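Local coordinates for hypothetical protein yiiM (Escherichia coli, PDB 1O65) that is of unknown function but, as a MOSC-domain protein, probably binds molybdenum and acts as an oxidoreductase, at residues 112-117 and 175-180; 121-126 and 156-161. All blocks are in the same frame, centred on the assembly; numbering follows the deposited sequence.

Contact 1: residues 112-117 and 175-180; sequences MGDIFR and VSRVSD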
loop_
_atom_site.group_PDB
_atom_site.type_symbol
_atom_site.label_atom_id
_atom_site.label_comp_id
_atom_site.label_asym_id
_atom_site.label_seq_id
_atom_site.Cartn_x
_atom_site.Cartn_y
_atom_site.Cartn_z
ATOM N N MET A 112 1.504 -4.277 -9.364
ATOM C CA MET A 112 0.366 -3.362 -9.545
ATOM C C MET A 112 -0.733 -4.115 -10.284
ATOM O O MET A 112 -0.408 -4.779 -11.262
ATOM C CB MET A 112 0.795 -2.188 -10.420
ATOM C CG MET A 112 1.924 -1.356 -9.815
ATOM S SD MET A 112 1.443 -0.542 -8.275
ATOM C CE MET A 112 0.152 0.518 -8.882
ATOM N N GLY A 113 -1.970 -4.029 -9.846
ATOM C CA GLY A 113 -3.079 -4.719 -10.471
ATOM C C GLY A 113 -3.260 -6.122 -9.890
ATOM O O GLY A 113 -4.195 -6.806 -10.318
ATOM N N ASP A 114 -2.403 -6.570 -8.992
ATOM C CA ASP A 114 -2.586 -7.942 -8.483
ATOM C C ASP A 114 -3.983 -8.031 -7.872
ATOM O O ASP A 114 -4.443 -7.098 -7.210
ATOM C CB ASP A 114 -1.540 -8.421 -7.508
ATOM C CG ASP A 114 -0.235 -8.920 -8.077
ATOM O OD1 ASP A 114 -0.089 -9.286 -9.268
ATOM O OD2 ASP A 114 0.735 -8.969 -7.266
ATOM N N ILE A 115 -4.657 -9.127 -8.193
ATOM C CA ILE A 115 -5.995 -9.348 -7.666
ATOM C C ILE A 115 -5.916 -10.574 -6.745
ATOM O O ILE A 115 -5.460 -11.640 -7.158
ATOM C CB ILE A 115 -7.053 -9.568 -8.732
ATOM C CG1 ILE A 115 -7.208 -8.321 -9.615
ATOM C CG2 ILE A 115 -8.410 -9.946 -8.111
ATOM C CD1 ILE A 115 -7.939 -8.604 -10.916
ATOM N N PHE A 116 -6.343 -10.361 -5.511
ATOM C CA PHE A 116 -6.339 -11.394 -4.506
ATOM C C PHE A 116 -7.785 -11.721 -4.079
ATOM O O PHE A 116 -8.626 -10.830 -3.995
ATOM C CB PHE A 116 -5.554 -10.992 -3.270
ATOM C CG PHE A 116 -4.082 -10.826 -3.336
ATOM C CD1 PHE A 116 -3.544 -9.655 -3.884
ATOM C CD2 PHE A 116 -3.204 -11.767 -2.844
ATOM C CE1 PHE A 116 -2.175 -9.452 -3.919
ATOM C CE2 PHE A 116 -1.822 -11.587 -2.873
ATOM C CZ PHE A 116 -1.310 -10.431 -3.419
ATOM N N ARG A 117 -8.032 -13.007 -3.883
ATOM C CA ARG A 117 -9.292 -13.472 -3.342
ATOM C C ARG A 117 -9.049 -13.534 -1.809
ATOM O O ARG A 117 -7.954 -13.976 -1.446
ATOM C CB ARG A 117 -9.750 -14.843 -3.826
ATOM C CG ARG A 117 -11.069 -15.274 -3.173
ATOM C CD ARG A 117 -11.653 -16.530 -3.803
ATOM N NE ARG A 117 -10.735 -17.653 -3.712
ATOM C CZ ARG A 117 -10.691 -18.692 -4.540
ATOM N NH1 ARG A 117 -11.523 -18.784 -5.561
ATOM N NH2 ARG A 117 -9.777 -19.649 -4.340
ATOM N N VAL A 175 -4.818 -14.461 -7.279
ATOM C CA VAL A 175 -5.559 -15.143 -8.345
ATOM C C VAL A 175 -5.231 -14.621 -9.712
ATOM O O VAL A 175 -5.269 -15.394 -10.684
ATOM C CB VAL A 175 -7.074 -15.158 -8.064
ATOM C CG1 VAL A 175 -7.608 -13.792 -7.634
ATOM C CG2 VAL A 175 -7.825 -15.594 -9.312
ATOM N N SER A 176 -4.951 -13.316 -9.861
ATOM C CA SER A 176 -4.558 -12.804 -11.171
ATOM C C SER A 176 -3.362 -11.848 -11.087
ATOM O O SER A 176 -3.273 -10.983 -10.215
ATOM C CB SER A 176 -5.714 -12.116 -11.889
ATOM O OG SER A 176 -6.809 -13.003 -12.128
ATOM N N ARG A 177 -2.397 -12.058 -11.982
ATOM C CA ARG A 177 -1.239 -11.201 -12.136
ATOM C C ARG A 177 -1.430 -10.515 -13.495
ATOM O O ARG A 177 -1.323 -11.228 -14.482
ATOM C CB ARG A 177 0.119 -11.874 -12.100
ATOM C CG ARG A 177 1.220 -10.832 -12.455
ATOM C CD ARG A 177 2.387 -10.960 -11.514
ATOM N NE ARG A 177 2.068 -10.976 -10.117
ATOM C CZ ARG A 177 2.840 -11.505 -9.174
ATOM N NH1 ARG A 177 3.975 -12.053 -9.566
ATOM N NH2 ARG A 177 2.498 -11.470 -7.897
ATOM N N VAL A 178 -1.716 -9.198 -13.510
ATOM C CA VAL A 178 -2.094 -8.633 -14.822
ATOM C C VAL A 178 -1.287 -7.440 -15.265
ATOM O O VAL A 178 -1.743 -6.652 -16.108
ATOM C CB VAL A 178 -3.600 -8.312 -14.841
ATOM C CG1 VAL A 178 -4.441 -9.601 -14.827
ATOM C CG2 VAL A 178 -3.992 -7.433 -13.672
ATOM N N SER A 179 -0.110 -7.259 -14.686
ATOM C CA SER A 179 0.817 -6.219 -15.085
ATOM C C SER A 179 2.240 -6.730 -14.817
ATOM O O SER A 179 2.415 -7.707 -14.105
ATOM C CB SER A 179 0.585 -4.935 -14.300
ATOM O OG SER A 179 1.483 -4.783 -13.213
ATOM N N ASP A 180 3.249 -6.051 -15.336
ATOM C CA ASP A 180 4.627 -6.424 -15.047
ATOM C C ASP A 180 5.312 -5.272 -14.324
ATOM O O ASP A 180 6.501 -5.039 -14.479
ATOM C CB ASP A 180 5.433 -6.863 -16.262
ATOM C CG ASP A 180 5.668 -5.694 -17.189
ATOM O OD1 ASP A 180 4.892 -4.718 -17.043
ATOM O OD2 ASP A 180 6.627 -5.774 -18.000
HETATM O O HOH W 1 -0.598 -7.933 -11.435
#
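Arg-177 meets Asp-114 in a two-pronged salt bridge made side-on. Its NE reaches Asp-114 OD1 at 2.9 Å, close to the guanidinium plane, while NH2 takes OD2 at 3.1 Å by a bond that is more bent and tilted out of both planes. Both oxygens are met on their syn sides, with the two flat groups 24° apart. The arginine begins by pointing away from the strand 115-117; bends at its second and third torsions bring its head back alongside the carboxylate, edge to edge. Asp-114 OD2 also accepts from the backbone N of Tyr-111, and OD1 from a water that donates as well to Met-112 O and accepts from Val-178 N, so a short aspartate with two acceptors suits this buried place. Nearby, the hydroxyl of Ser-179 donates to Met-112 O at 2.7 Å, linking residues 112-117 and 175-180 beyond the end of the regular strand pairing.

The pairing itself is antiparallel and centres on Ile-115. Its N donates to Ser-176 O in an almost straight bond (172°), and its O accepts from both Val-175 N and Ser-176 N, the mark of a classic beta bulge. Ile-115, beta-branched, suits its extended backbone; from the bulge Val-175 CG1 packs 4.0 Å from Ile-115 CG2. Gly-113 has phi 89°, where a CB would jam against the preceding carbonyl and press on Val-178 CG2; that methyl instead rests 3.4 Å from Gly-113 O.

Strand 115-118 thus lies between strand 172-176 and strand 121-128 in the mixed sheet of the MOSC domain. Phe-116 turns away from the bulge to pack on Leu-172, Leu-174 and Ile-123, while Met-112 touches Pro-128 and Leu-209; helix 183-191 follows soon after Ser-179.

Contact 2: residues 121-126 and 156-161; sequences ALIQVS and WLYSVI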
loop_
_atom_site.group_PDB
_atom_site.type_symbol
_atom_site.label_atom_id
_atom_site.label_comp_id
_atom_site.label_asym_id
_atom_site.label_seq_id
_atom_site.Cartn_x
_atom_site.Cartn_y
_atom_site.Cartn_z
ATOM N N ALA A 121 -14.339 -11.886 -0.679
ATOM C CA ALA A 121 -13.996 -10.675 -1.388
ATOM C C ALA A 121 -12.940 -10.849 -2.471
ATOM O O ALA A 121 -12.297 -11.874 -2.606
ATOM C CB ALA A 121 -13.507 -9.596 -0.403
ATOM N N LEU A 122 -12.783 -9.807 -3.252
ATOM C CA LEU A 122 -11.833 -9.667 -4.334
ATOM C C LEU A 122 -11.237 -8.250 -4.220
ATOM O O LEU A 122 -11.979 -7.266 -4.185
ATOM C CB LEU A 122 -12.467 -9.821 -5.716
ATOM C CG LEU A 122 -12.898 -11.220 -6.126
ATOM C CD1 LEU A 122 -13.576 -11.201 -7.488
ATOM C CD2 LEU A 122 -11.729 -12.198 -6.096
ATOM N N ILE A 123 -9.927 -8.202 -4.036
ATOM C CA ILE A 123 -9.235 -6.938 -3.862
ATOM C C ILE A 123 -8.129 -6.810 -4.915
ATOM O O ILE A 123 -7.648 -7.845 -5.406
ATOM C CB ILE A 123 -8.652 -6.786 -2.444
ATOM C CG1 ILE A 123 -7.564 -7.801 -2.159
ATOM C CG2 ILE A 123 -9.793 -6.871 -1.422
ATOM C CD1 ILE A 123 -6.830 -7.652 -0.835
ATOM N N GLN A 124 -7.816 -5.562 -5.267
ATOM C CA GLN A 124 -6.811 -5.294 -6.262
ATOM C C GLN A 124 -5.819 -4.215 -5.824
ATOM O O GLN A 124 -6.216 -3.154 -5.371
ATOM C CB GLN A 124 -7.458 -4.883 -7.593
ATOM C CG GLN A 124 -6.399 -4.604 -8.690
ATOM C CD GLN A 124 -7.064 -4.436 -10.040
ATOM O OE1 GLN A 124 -7.955 -3.603 -10.201
ATOM N NE2 GLN A 124 -6.637 -5.191 -11.033
ATOM N N VAL A 125 -4.536 -4.486 -6.037
ATOM C CA VAL A 125 -3.484 -3.519 -5.652
ATOM C C VAL A 125 -3.626 -2.298 -6.547
ATOM O O VAL A 125 -3.616 -2.438 -7.765
ATOM C CB VAL A 125 -2.079 -4.116 -5.744
ATOM C CG1 VAL A 125 -1.012 -3.076 -5.431
ATOM C CG2 VAL A 125 -1.966 -5.310 -4.801
ATOM N N SER A 126 -3.800 -1.124 -5.948
ATOM C CA SER A 126 -4.063 0.070 -6.762
ATOM C C SER A 126 -2.935 1.067 -6.771
ATOM O O SER A 126 -2.806 1.872 -7.695
ATOM C CB SER A 126 -5.348 0.723 -6.206
ATOM O OG SER A 126 -5.004 1.324 -4.955
ATOM N N TRP A 156 1.284 -0.856 0.363
ATOM C CA TRP A 156 0.438 -0.537 -0.786
ATOM C C TRP A 156 -1.039 -0.536 -0.422
ATOM O O TRP A 156 -1.433 -1.063 0.611
ATOM C CB TRP A 156 0.682 -1.569 -1.899
ATOM C CG TRP A 156 0.520 -2.976 -1.410
ATOM C CD1 TRP A 156 -0.630 -3.709 -1.371
ATOM C CD2 TRP A 156 1.555 -3.803 -0.869
ATOM N NE1 TRP A 156 -0.362 -4.957 -0.863
ATOM C CE2 TRP A 156 0.965 -5.037 -0.528
ATOM C CE3 TRP A 156 2.924 -3.621 -0.625
ATOM C CZ2 TRP A 156 1.690 -6.078 0.052
ATOM C CZ3 TRP A 156 3.641 -4.653 -0.045
ATOM C CH2 TRP A 156 3.023 -5.861 0.281
ATOM N N LEU A 157 -1.877 0.012 -1.324
ATOM C CA LEU A 157 -3.304 0.069 -0.989
ATOM C C LEU A 157 -4.064 -0.852 -1.923
ATOM O O LEU A 157 -3.481 -1.262 -2.932
ATOM C CB LEU A 157 -3.829 1.496 -1.116
ATOM C CG LEU A 157 -3.067 2.602 -0.403
ATOM C CD1 LEU A 157 -3.632 3.977 -0.680
ATOM C CD2 LEU A 157 -3.043 2.314 1.116
ATOM N N TYR A 158 -5.314 -1.151 -1.602
ATOM C CA TYR A 158 -6.120 -1.967 -2.489
ATOM C C TYR A 158 -7.463 -1.288 -2.825
ATOM O O TYR A 158 -7.941 -0.485 -2.028
ATOM C CB TYR A 158 -6.503 -3.301 -1.850
ATOM C CG TYR A 158 -5.413 -4.258 -1.488
ATOM C CD1 TYR A 158 -4.797 -4.192 -0.237
ATOM C CD2 TYR A 158 -5.009 -5.252 -2.357
ATOM C CE1 TYR A 158 -3.810 -5.088 0.125
ATOM C CE2 TYR A 158 -4.025 -6.165 -2.006
ATOM C CZ TYR A 158 -3.427 -6.067 -0.778
ATOM O OH TYR A 158 -2.449 -6.942 -0.381
ATOM N N SER A 159 -7.968 -1.589 -4.021
ATOM C CA SER A 159 -9.343 -1.197 -4.334
ATOM C C SER A 159 -10.166 -2.476 -4.088
ATOM O O SER A 159 -9.607 -3.589 -4.126
ATOM C CB SER A 159 -9.590 -0.705 -5.741
ATOM O OG SER A 159 -9.207 -1.671 -6.688
ATOM N N VAL A 160 -11.430 -2.328 -3.752
ATOM C CA VAL A 160 -12.230 -3.532 -3.503
ATOM C C VAL A 160 -12.974 -3.878 -4.776
ATOM O O VAL A 160 -13.840 -3.136 -5.209
ATOM C CB VAL A 160 -13.120 -3.330 -2.270
ATOM C CG1 VAL A 160 -14.155 -4.433 -2.112
ATOM C CG2 VAL A 160 -12.240 -3.307 -1.005
ATOM N N ILE A 161 -12.616 -5.004 -5.404
ATOM C CA ILE A 161 -13.257 -5.445 -6.626
ATOM C C ILE A 161 -14.605 -6.087 -6.317
ATOM O O ILE A 161 -15.570 -5.819 -7.018
ATOM C CB ILE A 161 -12.374 -6.412 -7.420
ATOM C CG1 ILE A 161 -11.033 -5.785 -7.812
ATOM C CG2 ILE A 161 -13.134 -6.945 -8.643
ATOM C CD1 ILE A 161 -11.097 -4.442 -8.487
HETATM O O HOH W 2 -7.770 -1.238 -8.874
#
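Ile-123 lays its CD1 methyl over one face of the Tyr-158 ring, 3.5 Å from the centroid and 18° off the normal: a CH-pi contact. With chi1 at 65°, CG1 sits between the backbone N and the carbonyl carbon, and the extended chi2 carries CD1 out over the ring. Val-125 CG2 approaches the same ring obliquely, 3.6 Å from CE2, and also packs on Trp-156 CD1. The indole edge is turned to the phenol: Trp-156 NE1 donates to Tyr-158 OH at 2.9 Å, nearly straight and in the indole plane, while His-71 ND1 also hydrogen-bonds this hydroxyl. A phenylalanine in place of Tyr-158 would probably leave Trp-156 NE1 and His-71 ND1 without their shared hydroxyl partner.

Polar chains suit the other side of the sheet, where a water donates to Gln-124 OE1 and accepts from Ser-159 OG; Gln-124 NE2 goes to Gly-113 O. Ile-161 CG1 lies 3.7 Å from Gln-124 CB. Within the sheet, Gln-124 and Ser-159 form an antiparallel hydrogen-bonded pair, Ser-159 N reaching Gln-124 O at 2.7 Å.

The N-to-C directions of the short segments lie 137° apart, a marked twist for an antiparallel pair. Strand 156-160 is flanked by strands 121-128 and 69-73, with His-71 stacked on Trp-156, and Leu-46 of strand 43-47 meets Ile-123 and Val-160.

How the contacts relate
Contacts 1 and 2 are successive steps across one mixed sheet, their centres 9 Å apart. Strands 115-118 and 121-128 follow each other in the chain and pair directly, so the order 172-176, 115-118, 121-128, 156-160 runs through both. Phe-116 N lies 2.8 Å from Ile-123 O and Asp-114 O 2.9 Å from Val-125 N, both probable hydrogen bonds. The Met-112 CE methyl packs on the backbone carbonyl of Ser-126, and the side chains of Ile-115 and Gln-124 meet, CG1 to NE2, at 3.5 Å. Along the sequence, 121-126 and 156-161 both fall between the two partners of contact 1. Neither contact holds a bound ligand or metal, so any relation to a molybdenum site remains open.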